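Local coordinates for protein putative esterase MT1895 (Mycobacterium tuberculosis, PDB 3S4K) that probably acts as a hotdog-fold thioesterase of the PaaI family, hydrolysing acyl-CoA thioesters such as 1,4-dihydroxy-2-naphthoyl-CoA, at residues 24-28 with 38-42; 32-37 with 69-74. One frame throughout, in Å; residues are numbered along the deposited sequence.

Contact 1: residues 24-28 with 38-42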
ATOM      1  N   GLU A  24      13.770   4.033  -0.455  1.00 13.57           N
ATOM      2  CA  GLU A  24      13.047   5.154   0.141  1.00 14.30           C
ATOM      3  C   GLU A  24      12.385   4.788   1.461  1.00 13.88           C
ATOM      4  O   GLU A  24      12.316   5.611   2.368  1.00 14.22           O
ATOM      5  CB  GLU A  24      11.996   5.710  -0.824  1.00 15.00           C
ATOM      6  CG  GLU A  24      12.582   6.371  -2.073  1.00 17.73           C
ATOM      7  CD  GLU A  24      13.598   7.466  -1.756  1.00 19.12           C
ATOM      8  OE1 GLU A  24      13.208   8.512  -1.216  1.00 24.53           O
ATOM      9  OE2 GLU A  24      14.795   7.274  -2.038  1.00 26.23           O
ATOM     10  N   LEU A  25      11.880   3.559   1.545  1.00 12.05           N
ATOM     11  CA  LEU A  25      11.260   3.056   2.750  1.00 12.26           C
ATOM     12  C   LEU A  25      12.272   2.742   3.842  1.00 12.08           C
ATOM     13  O   LEU A  25      11.900   2.704   4.999  1.00 12.23           O
ATOM     14  CB  LEU A  25      10.462   1.778   2.470  1.00 12.48           C
ATOM     15  CG  LEU A  25       9.272   1.877   1.515  1.00 14.05           C
ATOM     16  CD1 LEU A  25       8.666   0.489   1.221  1.00 14.39           C
ATOM     17  CD2 LEU A  25       8.211   2.801   2.081  1.00 16.83           C
ATOM     18  N   GLY A  26      13.519   2.475   3.466  1.00 11.33           N
ATOM     19  CA  GLY A  26      14.520   1.948   4.405  1.00 11.35           C
ATOM     20  C   GLY A  26      14.377   0.447   4.639  1.00 10.46           C
ATOM     21  O   GLY A  26      14.825  -0.075   5.666  1.00 11.01           O
ATOM     22  N   LEU A  27      13.770  -0.246   3.678  1.00 10.18           N
ATOM     23  CA  LEU A  27      13.466  -1.669   3.820  1.00 10.01           C
ATOM     24  C   LEU A  27      14.717  -2.485   3.521  1.00 10.58           C
ATOM     25  O   LEU A  27      15.299  -2.359   2.434  1.00 12.21           O
ATOM     26  CB  LEU A  27      12.323  -2.082   2.871  1.00  9.47           C
ATOM     27  CG  LEU A  27      11.741  -3.486   3.077  1.00  9.29           C
ATOM     28  CD1 LEU A  27      11.146  -3.680   4.467  1.00  9.80           C
ATOM     29  CD2 LEU A  27      10.703  -3.816   1.989  1.00 11.49           C
ATOM     30  N   GLN A  28      15.104  -3.345   4.459  1.00 10.67           N
ATOM     31  CA  GLN A  28      16.304  -4.187   4.339  1.00 11.62           C
ATOM     32  C   GLN A  28      15.915  -5.652   4.535  1.00 10.13           C
ATOM     33  O   GLN A  28      15.322  -5.987   5.556  1.00 10.44           O
ATOM     34  CB  GLN A  28      17.333  -3.767   5.389  1.00 12.43           C
ATOM     35  CG  GLN A  28      17.967  -2.424   5.080  1.00 18.04           C
ATOM     36  CD  GLN A  28      19.021  -2.009   6.093  1.00 23.82           C
ATOM     37  OE1 GLN A  28      19.228  -2.668   7.119  1.00 29.42           O
ATOM     38  NE2 GLN A  28      19.702  -0.912   5.803  1.00 28.49           N
ATOM     39  N   ARG A  38      11.877 -12.275   4.594  1.00  6.74           N
ATOM     40  CA  ARG A  38      11.754 -11.421   5.768  1.00  6.42           C
ATOM     41  C   ARG A  38      12.530 -10.122   5.543  1.00  6.85           C
ATOM     42  O   ARG A  38      13.639 -10.129   5.002  1.00  7.71           O
ATOM     43  CB  ARG A  38      12.233 -12.131   7.044  1.00  6.99           C
ATOM     44  CG  ARG A  38      11.473 -13.462   7.349  1.00  8.38           C
ATOM     45  CD  ARG A  38      11.940 -14.118   8.627  1.00  9.20           C
ATOM     46  NE  ARG A  38      11.540 -15.528   8.584  1.00  9.77           N
ATOM     47  CZ  ARG A  38      10.762 -16.168   9.458  1.00 10.95           C
ATOM     48  NH1 ARG A  38      10.307 -15.589  10.572  1.00 12.58           N
ATOM     49  NH2 ARG A  38      10.462 -17.448   9.215  1.00  9.88           N
ATOM     50  N   ALA A  39      11.933  -9.008   5.961  1.00  6.43           N
ATOM     51  CA  ALA A  39      12.594  -7.714   5.857  1.00  5.79           C
ATOM     52  C   ALA A  39      12.092  -6.787   6.926  1.00  6.37           C
ATOM     53  O   ALA A  39      11.091  -7.063   7.594  1.00  6.94           O
ATOM     54  CB  ALA A  39      12.372  -7.089   4.458  1.00  5.14           C
ATOM     55  N   GLN A  40      12.802  -5.680   7.095  1.00  6.50           N
ATOM     56  CA  GLN A  40      12.567  -4.814   8.229  1.00  7.26           C
ATOM     57  C   GLN A  40      12.885  -3.376   7.891  1.00  8.32           C
ATOM     58  O   GLN A  40      13.746  -3.110   7.048  1.00  9.52           O
ATOM     59  CB  GLN A  40      13.423  -5.271   9.384  1.00  7.85           C
ATOM     60  CG  GLN A  40      14.922  -5.161   9.129  1.00  7.97           C
ATOM     61  CD  GLN A  40      15.721  -5.999  10.115  1.00 11.04           C
ATOM     62  OE1 GLN A  40      15.340  -7.119  10.431  1.00  9.93           O
ATOM     63  NE2 GLN A  40      16.819  -5.459  10.593  1.00 12.12           N
ATOM     64  N   LEU A  41      12.215  -2.456   8.577  1.00  7.98           N
ATOM     65  CA  LEU A  41      12.546  -1.036   8.442  1.00  8.52           C
ATOM     66  C   LEU A  41      12.376  -0.317   9.767  1.00  9.07           C
ATOM     67  O   LEU A  41      11.681  -0.785  10.682  1.00  8.98           O
ATOM     68  CB  LEU A  41      11.733  -0.336   7.333  1.00  8.48           C
ATOM     69  CG  LEU A  41      10.211  -0.148   7.437  1.00  8.48           C
ATOM     70  CD1 LEU A  41       9.803   0.943   8.430  1.00  7.89           C
ATOM     71  CD2 LEU A  41       9.617   0.142   6.044  1.00  9.93           C
ATOM     72  N   ASP A  42      13.064   0.816   9.868  1.00  9.19           N
ATOM     73  CA  ASP A  42      12.962   1.675  11.034  1.00 10.15           C
ATOM     74  C   ASP A  42      11.876   2.686  10.738  1.00  9.66           C
ATOM     75  O   ASP A  42      11.876   3.297   9.676  1.00  9.81           O
ATOM     76  CB  ASP A  42      14.301   2.399  11.281  1.00 10.61           C
ATOM     77  CG  ASP A  42      14.375   3.120  12.626  1.00 15.02           C
ATOM     78  OD1 ASP A  42      13.688   2.750  13.599  1.00 15.83           O
ATOM     79  OD2 ASP A  42      15.181   4.076  12.716  1.00 20.23           O
TER
HETATM   80  O   HOH W   1      13.082   3.665   7.250  1.00 11.12           O
HETATM   81  O   HOH W   2      15.307   1.223   8.003  1.00 12.97           O
HETATM   82  O   HOH W   3      17.851  -3.021   9.539  1.00 23.24           O

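Contact 2: residues 32-37 with 69-74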
ATOM      1  N   LEU A  32      15.643 -14.507   2.232  1.00  9.63           N
ATOM      2  CA  LEU A  32      14.980 -14.629   0.937  1.00  9.36           C
ATOM      3  C   LEU A  32      15.223 -16.022   0.352  1.00  9.73           C
ATOM      4  O   LEU A  32      16.368 -16.428   0.143  1.00  9.94           O
ATOM      5  CB  LEU A  32      15.462 -13.513   0.006  1.00 10.17           C
ATOM      6  CG  LEU A  32      14.904 -13.554  -1.421  1.00 11.32           C
ATOM      7  CD1 LEU A  32      13.376 -13.549  -1.408  1.00 10.48           C
ATOM      8  CD2 LEU A  32      15.460 -12.371  -2.191  1.00 14.14           C
ATOM      9  N   GLY A  33      14.136 -16.758   0.107  1.00  9.58           N
ATOM     10  CA  GLY A  33      14.209 -18.057  -0.521  1.00  9.76           C
ATOM     11  C   GLY A  33      12.856 -18.509  -1.046  1.00 10.18           C
ATOM     12  O   GLY A  33      11.870 -17.788  -0.937  1.00  9.15           O
ATOM     13  N   PRO A  34      12.797 -19.733  -1.574  1.00 11.32           N
ATOM     14  CA  PRO A  34      11.555 -20.254  -2.153  1.00 11.45           C
ATOM     15  C   PRO A  34      10.385 -20.359  -1.185  1.00 11.34           C
ATOM     16  O   PRO A  34       9.228 -20.329  -1.623  1.00 11.71           O
ATOM     17  CB  PRO A  34      11.938 -21.654  -2.645  1.00 12.10           C
ATOM     18  CG  PRO A  34      13.377 -21.771  -2.536  1.00 13.35           C
ATOM     19  CD  PRO A  34      13.956 -20.607  -1.826  1.00 12.46           C
ATOM     20  N   ASP A  35      10.659 -20.512   0.112  1.00 11.53           N
ATOM     21  CA  ASP A  35       9.553 -20.681   1.056  1.00 11.78           C
ATOM     22  C   ASP A  35       9.162 -19.415   1.774  1.00 10.05           C
ATOM     23  O   ASP A  35       8.216 -19.434   2.569  1.00  9.97           O
ATOM     24  CB  ASP A  35       9.862 -21.772   2.064  1.00 12.52           C
ATOM     25  CG  ASP A  35       9.879 -23.150   1.427  1.00 16.40           C
ATOM     26  OD1 ASP A  35       9.212 -23.361   0.384  1.00 19.62           O
ATOM     27  OD2 ASP A  35      10.577 -24.010   1.960  1.00 20.96           O
ATOM     28  N   GLY A  36       9.868 -18.321   1.485  1.00  9.12           N
ATOM     29  CA  GLY A  36       9.532 -17.037   2.057  1.00  7.81           C
ATOM     30  C   GLY A  36      10.638 -16.005   2.071  1.00  7.30           C
ATOM     31  O   GLY A  36      11.719 -16.220   1.548  1.00  8.27           O
ATOM     32  N   ALA A  37      10.301 -14.863   2.665  1.00  7.76           N
ATOM     33  CA  ALA A  37      11.200 -13.751   2.845  1.00  6.68           C
ATOM     34  C   ALA A  37      10.867 -12.965   4.099  1.00  6.48           C
ATOM     35  O   ALA A  37       9.728 -13.010   4.622  1.00  7.83           O
ATOM     36  CB  ALA A  37      11.186 -12.825   1.622  1.00  7.26           C
ATOM     37  N   MET A  69       9.149 -10.500  -3.594  1.00  7.86           N
ATOM     38  CA  MET A  69      10.493 -11.072  -3.661  1.00  8.16           C
ATOM     39  C   MET A  69      10.452 -12.578  -3.347  1.00  7.62           C
ATOM     40  O   MET A  69      11.115 -13.376  -4.023  1.00  7.31           O
ATOM     41  CB  MET A  69      11.467 -10.330  -2.733  1.00  8.93           C
ATOM     42  CG  MET A  69      11.706  -8.877  -3.145  1.00 11.51           C
ATOM     43  SD  MET A  69      12.447  -8.678  -4.789  1.00 19.18           S
ATOM     44  CE  MET A  69      13.805  -9.754  -4.570  1.00 15.13           C
ATOM     45  N   ALA A  70       9.635 -12.968  -2.367  1.00  7.64           N
ATOM     46  CA  ALA A  70       9.421 -14.391  -2.069  1.00  7.74           C
ATOM     47  C   ALA A  70       8.883 -15.100  -3.327  1.00  7.62           C
ATOM     48  O   ALA A  70       9.327 -16.207  -3.700  1.00  8.00           O
ATOM     49  CB  ALA A  70       8.449 -14.567  -0.885  1.00  8.48           C
ATOM     50  N   ALA A  71       7.924 -14.454  -3.979  1.00  7.36           N
ATOM     51  CA  ALA A  71       7.266 -15.041  -5.152  1.00  7.94           C
ATOM     52  C   ALA A  71       8.245 -15.230  -6.300  1.00  7.88           C
ATOM     53  O   ALA A  71       8.255 -16.262  -6.962  1.00  8.54           O
ATOM     54  CB  ALA A  71       6.066 -14.193  -5.569  1.00  7.25           C
ATOM     55  N   PHE A  72       9.099 -14.237  -6.514  1.00  8.18           N
ATOM     56  CA  PHE A  72      10.105 -14.342  -7.551  1.00  9.36           C
ATOM     57  C   PHE A  72      11.104 -15.454  -7.223  1.00  9.58           C
ATOM     58  O   PHE A  72      11.483 -16.232  -8.089  1.00 10.48           O
ATOM     59  CB  PHE A  72      10.822 -13.025  -7.693  1.00  9.77           C
ATOM     60  CG  PHE A  72      11.813 -13.013  -8.796  1.00 12.00           C
ATOM     61  CD1 PHE A  72      11.441 -12.618 -10.074  1.00 13.42           C
ATOM     62  CD2 PHE A  72      13.135 -13.386  -8.562  1.00 15.13           C
ATOM     63  CE1 PHE A  72      12.376 -12.589 -11.117  1.00 14.66           C
ATOM     64  CE2 PHE A  72      14.072 -13.365  -9.598  1.00 15.33           C
ATOM     65  CZ  PHE A  72      13.690 -12.977 -10.877  1.00 16.18           C
ATOM     66  N   ALA A  73      11.513 -15.534  -5.962  1.00  9.81           N
ATOM     67  CA  ALA A  73      12.426 -16.582  -5.545  1.00 10.25           C
ATOM     68  C   ALA A  73      11.843 -17.970  -5.759  1.00 10.22           C
ATOM     69  O   ALA A  73      12.539 -18.853  -6.231  1.00 10.95           O
ATOM     70  CB  ALA A  73      12.856 -16.400  -4.071  1.00  9.99           C
ATOM     71  N   TRP A  74      10.582 -18.175  -5.409  1.00  9.37           N
ATOM     72  CA  TRP A  74       9.974 -19.482  -5.610  1.00  9.47           C
ATOM     73  C   TRP A  74       9.871 -19.800  -7.108  1.00  9.91           C
ATOM     74  O   TRP A  74      10.223 -20.902  -7.535  1.00 10.80           O
ATOM     75  CB  TRP A  74       8.601 -19.567  -4.950  1.00  8.92           C
ATOM     76  CG  TRP A  74       7.962 -20.886  -5.153  1.00 10.15           C
ATOM     77  CD1 TRP A  74       8.193 -22.023  -4.440  1.00 11.47           C
ATOM     78  CD2 TRP A  74       7.021 -21.230  -6.175  1.00  9.46           C
ATOM     79  NE1 TRP A  74       7.410 -23.060  -4.930  1.00 12.10           N
ATOM     80  CE2 TRP A  74       6.685 -22.590  -5.995  1.00 10.03           C
ATOM     81  CE3 TRP A  74       6.395 -20.508  -7.205  1.00  8.61           C
ATOM     82  CZ2 TRP A  74       5.789 -23.248  -6.828  1.00 12.81           C
ATOM     83  CZ3 TRP A  74       5.477 -21.176  -8.028  1.00 10.69           C
ATOM     84  CH2 TRP A  74       5.191 -22.524  -7.832  1.00 12.22           C
TER

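Contact 1: residues 24-28 with 38-42
Gln28 and Gln40 form an antiparallel hydrogen-bonded pair at the point where the chain, having left helix 20-25, joins the sheet as the antiparallel neighbour of strand 36-43. Gln28 N donates to Gln40 O at 2.9 Å and nearly straight (163°), while the return bond from Gln40 N to Gln28 O is 3.0 Å long and more bent. Just before the pair, Gly26, with positive phi, is the C-prime residue of the Schellman motif that ends the helix, and its carbonyl and that of Leu25 stand opposite Leu41 and Asp42. There the helix end stands too far from strand 36-43 for direct bonds, and water fills in: one molecule donates to both Leu25 O and Asp42 O, and a second accepts from Asp42 N and donates to Gly26 O.

On the face toward helix 56-75, the long helix wrapped by the sheet of the hotdog fold, Leu27 points its CD1 at the methyl of Ala39, 3.6 Å from CB. Its CG lies anti to the backbone N (chi1 -170°), which carries the branch over the strand. Leu41 tucks CD2 against the helix end, 4.0 Å from Leu25 CB, and its CB lies 3.5 Å from Gly26 O. Met62 packs on both Leu27 and Leu41. The opposite face carries the two glutamine side chains, bridged by a third water that donates to Gln28 OE1 and accepts from Gln40 NE2.

The contact is therefore two-sided: leucine and alanine groups close the layer between sheet and helix, while amides and water line the outer face. With water bridges beyond the one direct pair, the chain can pass from helix to strand with the carbonyls of Leu25 and Gly26 still hydrogen-bonded, through water, to Asp42.

Contact 2: residues 32-37 with 69-74
Leu32 lays its CD1 methyl over the last turns of helix 56-75, 3.5 Å from Met69 O and 3.9 Å from Ala73 CB, while its other methyl, CD2, meets Met69 CE. The leucine CG is anti to the backbone N (chi1 177°), and the methionine, bent at both chi2 and chi3, curls its terminal methyl back to cross it. The same Ala73 CB also lies against the peptide of Gly33, 3.6 Å from its O, and one turn earlier Ala70 CB rests on Gly36 and on the methyl of Ala37, with 4.1 Å between the CB atoms of the two alanines. At the far end Pro34 O comes to the edge of the Trp74 indole, near the ring plane and 3.4 Å from CD1; Pro34 CB also approaches that atom.

Behind these contacts stands a type I turn from Gly33 to Gly36, in the tight hairpin of strands 28-33 and 36-43 that packs on the C-terminal end of the hotdog helix. Backbone bonds close it in both directions, Gly33 N to Gly36 O at 2.9 Å and Gly36 N to Gly33 O at 3.2 Å. Beside it, Asp35 forms a salt bridge with Arg111, and Trp118 of strand 115-123 packs on Ala70.

Small residues on both partners let hairpin and helix lie close. Between the segments the contacts are van der Waals, methyls and ring edge against one another and against the carbonyls of Met69, Gly33 and Pro34. Gly33 and Gly36 bond each other within the turn and Asp35 turns to Arg111, which leaves the face toward the helix to close packing.

Strand 36-43 is common to both contacts: in contact 1 residues 38-42 meet the end of helix 20-25 and the start of strand 28-33, with Gln40 paired to Gln28, and in contact 2 Gly36 and Ala37 meet helix 56-75. Their centres lie 16 Å apart, toward the two ends of one hairpin. Along the chain the segments alternate, 24-28, 32-37, 38-42 and then 69-74, so contact 1 spans the hairpin turn that contact 2 places on the helix. Leu27 and Leu41 also touch helix 56-75, so both contacts bear on the helix that the curved antiparallel sheet wraps. Contact 1 additionally lies near the second subunit, where Leu25 packs on its Phe21.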